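Local coordinates for CRISPR/cas2 protein (Pyrococcus horikoshii OT3, PDB 6K2E) that belongs to the Cas2 family and is probably an RNA-binding, dimeric component of the CRISPR defence system against foreign nucleic acid, at residues 7-12 / 33-38. Sequence-based numbering, arbitrary orientation.
Sequences IVVYDV and NSVFEG
Ser34 lies over one face of the Tyr10 ring. Its CB forms a CH-pi contact 3.8 Å from the ring centroid, and OG sits above the same ring toward its rim, donating a hydrogen bond to Tyr10 O (2.6 Å) from a direction tilted 19° off the carbonyl plane. Tyr10 CG stands between its own backbone N and carbonyl carbon (chi1 67°), a torsion that swings the ring across under Ser34, just ahead of strand 35-41. Edge meets edge at the rim, where Tyr10 CE2 comes within 4.1 Å of Phe36 CE1. With an alanine in place of Tyr10, Ser34 would probably lose the aromatic surface under its CB and Phe36 one of the neighbours at its ring edge. Further along, Val8 and Phe36 form an antiparallel hydrogen-bonded pair: Val8 N reaches Phe36 O at 2.8 Å and Phe36 N returns to Val8 O at 2.9 Å. On the other face of the sheet, Val35 lies alongside both Ile7 and Val9, its CG1 against Ile7 CG2 (4.1 Å) and its CG2 against Val9 CG1. This pairing joins strands 3-11 and 35-41 in the centre of the antiparallel sheet of the ferredoxin-like Cas2 fold. Helix 17-27 covers the Tyr10 and Phe36 face through Val20 and Leu24, while Tyr65 of the second subunit packs on Ile7 and Val35; strands 61-67 and 29-32 flank the pair.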
loop_
_atom_site.group_PDB
_atom_site.type_symbol
_atom_site.label_atom_id
_atom_site.label_comp_id
_atom_site.label_asym_id
_atom_site.label_seq_id
_atom_site.Cartn_x
_atom_site.Cartn_y
_atom_site.Cartn_z
ATOM N N ILE A 7 4.804 -3.176 4.625
ATOM C CA ILE A 7 4.385 -2.081 3.748
ATOM C C ILE A 7 3.220 -1.396 4.439
ATOM O O ILE A 7 2.241 -2.056 4.801
ATOM C CB ILE A 7 3.950 -2.549 2.346
ATOM C CG1 ILE A 7 5.063 -3.253 1.601
ATOM C CG2 ILE A 7 3.507 -1.366 1.490
ATOM C CD1 ILE A 7 4.558 -3.862 0.297
ATOM N N VAL A 8 3.352 -0.098 4.682
ATOM C CA VAL A 8 2.392 0.684 5.461
ATOM C C VAL A 8 1.761 1.739 4.564
ATOM O O VAL A 8 2.472 2.550 3.958
ATOM C CB VAL A 8 3.038 1.334 6.694
ATOM C CG1 VAL A 8 2.129 2.377 7.285
ATOM C CG2 VAL A 8 3.363 0.271 7.728
ATOM N N VAL A 9 0.436 1.709 4.453
ATOM C CA VAL A 9 -0.327 2.747 3.768
ATOM C C VAL A 9 -1.249 3.386 4.792
ATOM O O VAL A 9 -2.062 2.685 5.409
ATOM C CB VAL A 9 -1.139 2.186 2.589
ATOM C CG1 VAL A 9 -1.556 3.293 1.694
ATOM C CG2 VAL A 9 -0.345 1.136 1.810
ATOM N N TYR A 10 -1.119 4.702 4.994
ATOM C CA TYR A 10 -1.993 5.385 5.946
ATOM C C TYR A 10 -2.991 6.288 5.242
ATOM O O TYR A 10 -2.758 6.789 4.144
ATOM C CB TYR A 10 -1.240 6.219 6.996
ATOM C CG TYR A 10 -0.500 7.437 6.493
ATOM C CD1 TYR A 10 -1.072 8.699 6.524
ATOM C CD2 TYR A 10 0.786 7.322 6.026
ATOM C CE1 TYR A 10 -0.373 9.803 6.064
ATOM C CE2 TYR A 10 1.481 8.401 5.595
ATOM C CZ TYR A 10 0.908 9.637 5.602
ATOM O OH TYR A 10 1.646 10.709 5.146
ATOM N N ASP A 11 -4.115 6.465 5.894
ATOM C CA ASP A 11 -5.150 7.379 5.453
ATOM C C ASP A 11 -5.687 8.025 6.728
ATOM O O ASP A 11 -6.445 7.403 7.474
ATOM C CB ASP A 11 -6.205 6.648 4.662
ATOM C CG ASP A 11 -7.271 7.562 4.167
ATOM O OD1 ASP A 11 -6.980 8.330 3.226
ATOM O OD2 ASP A 11 -8.391 7.514 4.729
ATOM N N VAL A 12 -5.150 9.197 7.066
ATOM C CA VAL A 12 -5.494 9.901 8.291
ATOM C C VAL A 12 -5.915 11.314 7.921
ATOM O O VAL A 12 -5.591 11.820 6.843
ATOM C CB VAL A 12 -4.362 9.916 9.353
ATOM C CG1 VAL A 12 -3.843 8.510 9.617
ATOM C CG2 VAL A 12 -3.238 10.854 8.986
ATOM N N ASN A 33 4.042 8.937 -1.460
ATOM C CA ASN A 33 3.159 9.880 -0.781
ATOM C C ASN A 33 2.732 9.503 0.636
ATOM O O ASN A 33 3.019 10.207 1.614
ATOM C CB ASN A 33 1.901 10.039 -1.651
ATOM C CG ASN A 33 2.222 10.144 -3.143
ATOM O OD1 ASN A 33 2.289 9.132 -3.842
ATOM N ND2 ASN A 33 2.429 11.365 -3.634
ATOM N N SER A 34 2.133 8.343 0.772
ATOM C CA SER A 34 1.683 7.911 2.082
ATOM C C SER A 34 2.012 6.433 2.297
ATOM O O SER A 34 1.377 5.755 3.117
ATOM C CB SER A 34 0.196 8.235 2.230
ATOM O OG SER A 34 -0.466 7.297 3.042
ATOM N N VAL A 35 3.039 5.948 1.595
ATOM C CA VAL A 35 3.480 4.560 1.623
ATOM C C VAL A 35 4.879 4.516 2.234
ATOM O O VAL A 35 5.776 5.254 1.805
ATOM C CB VAL A 35 3.473 3.933 0.223
ATOM C CG1 VAL A 35 4.048 2.512 0.287
ATOM C CG2 VAL A 35 2.044 3.927 -0.340
ATOM N N PHE A 36 5.034 3.714 3.284
ATOM C CA PHE A 36 6.318 3.448 3.914
ATOM C C PHE A 36 6.619 1.954 3.865
ATOM O O PHE A 36 5.711 1.119 3.944
ATOM C CB PHE A 36 6.319 3.902 5.365
ATOM C CG PHE A 36 6.452 5.382 5.548
ATOM C CD1 PHE A 36 5.350 6.218 5.412
ATOM C CD2 PHE A 36 7.677 5.938 5.886
ATOM C CE1 PHE A 36 5.485 7.593 5.591
ATOM C CE2 PHE A 36 7.815 7.299 6.061
ATOM C CZ PHE A 36 6.731 8.125 5.912
ATOM N N GLU A 37 7.898 1.603 3.801
ATOM C CA GLU A 37 8.233 0.186 3.810
ATOM C C GLU A 37 9.603 -0.031 4.434
ATOM O O GLU A 37 10.374 0.908 4.626
ATOM C CB GLU A 37 8.174 -0.421 2.400
ATOM C CG GLU A 37 8.956 0.338 1.354
ATOM C CD GLU A 37 8.809 -0.249 -0.034
ATOM O OE1 GLU A 37 9.078 -1.453 -0.214
ATOM O OE2 GLU A 37 8.446 0.504 -0.954
ATOM N N GLY A 38 9.876 -1.277 4.783
ATOM C CA GLY A 38 11.184 -1.652 5.285
ATOM C C GLY A 38 11.120 -2.821 6.248
ATOM O O GLY A 38 10.055 -3.294 6.636
#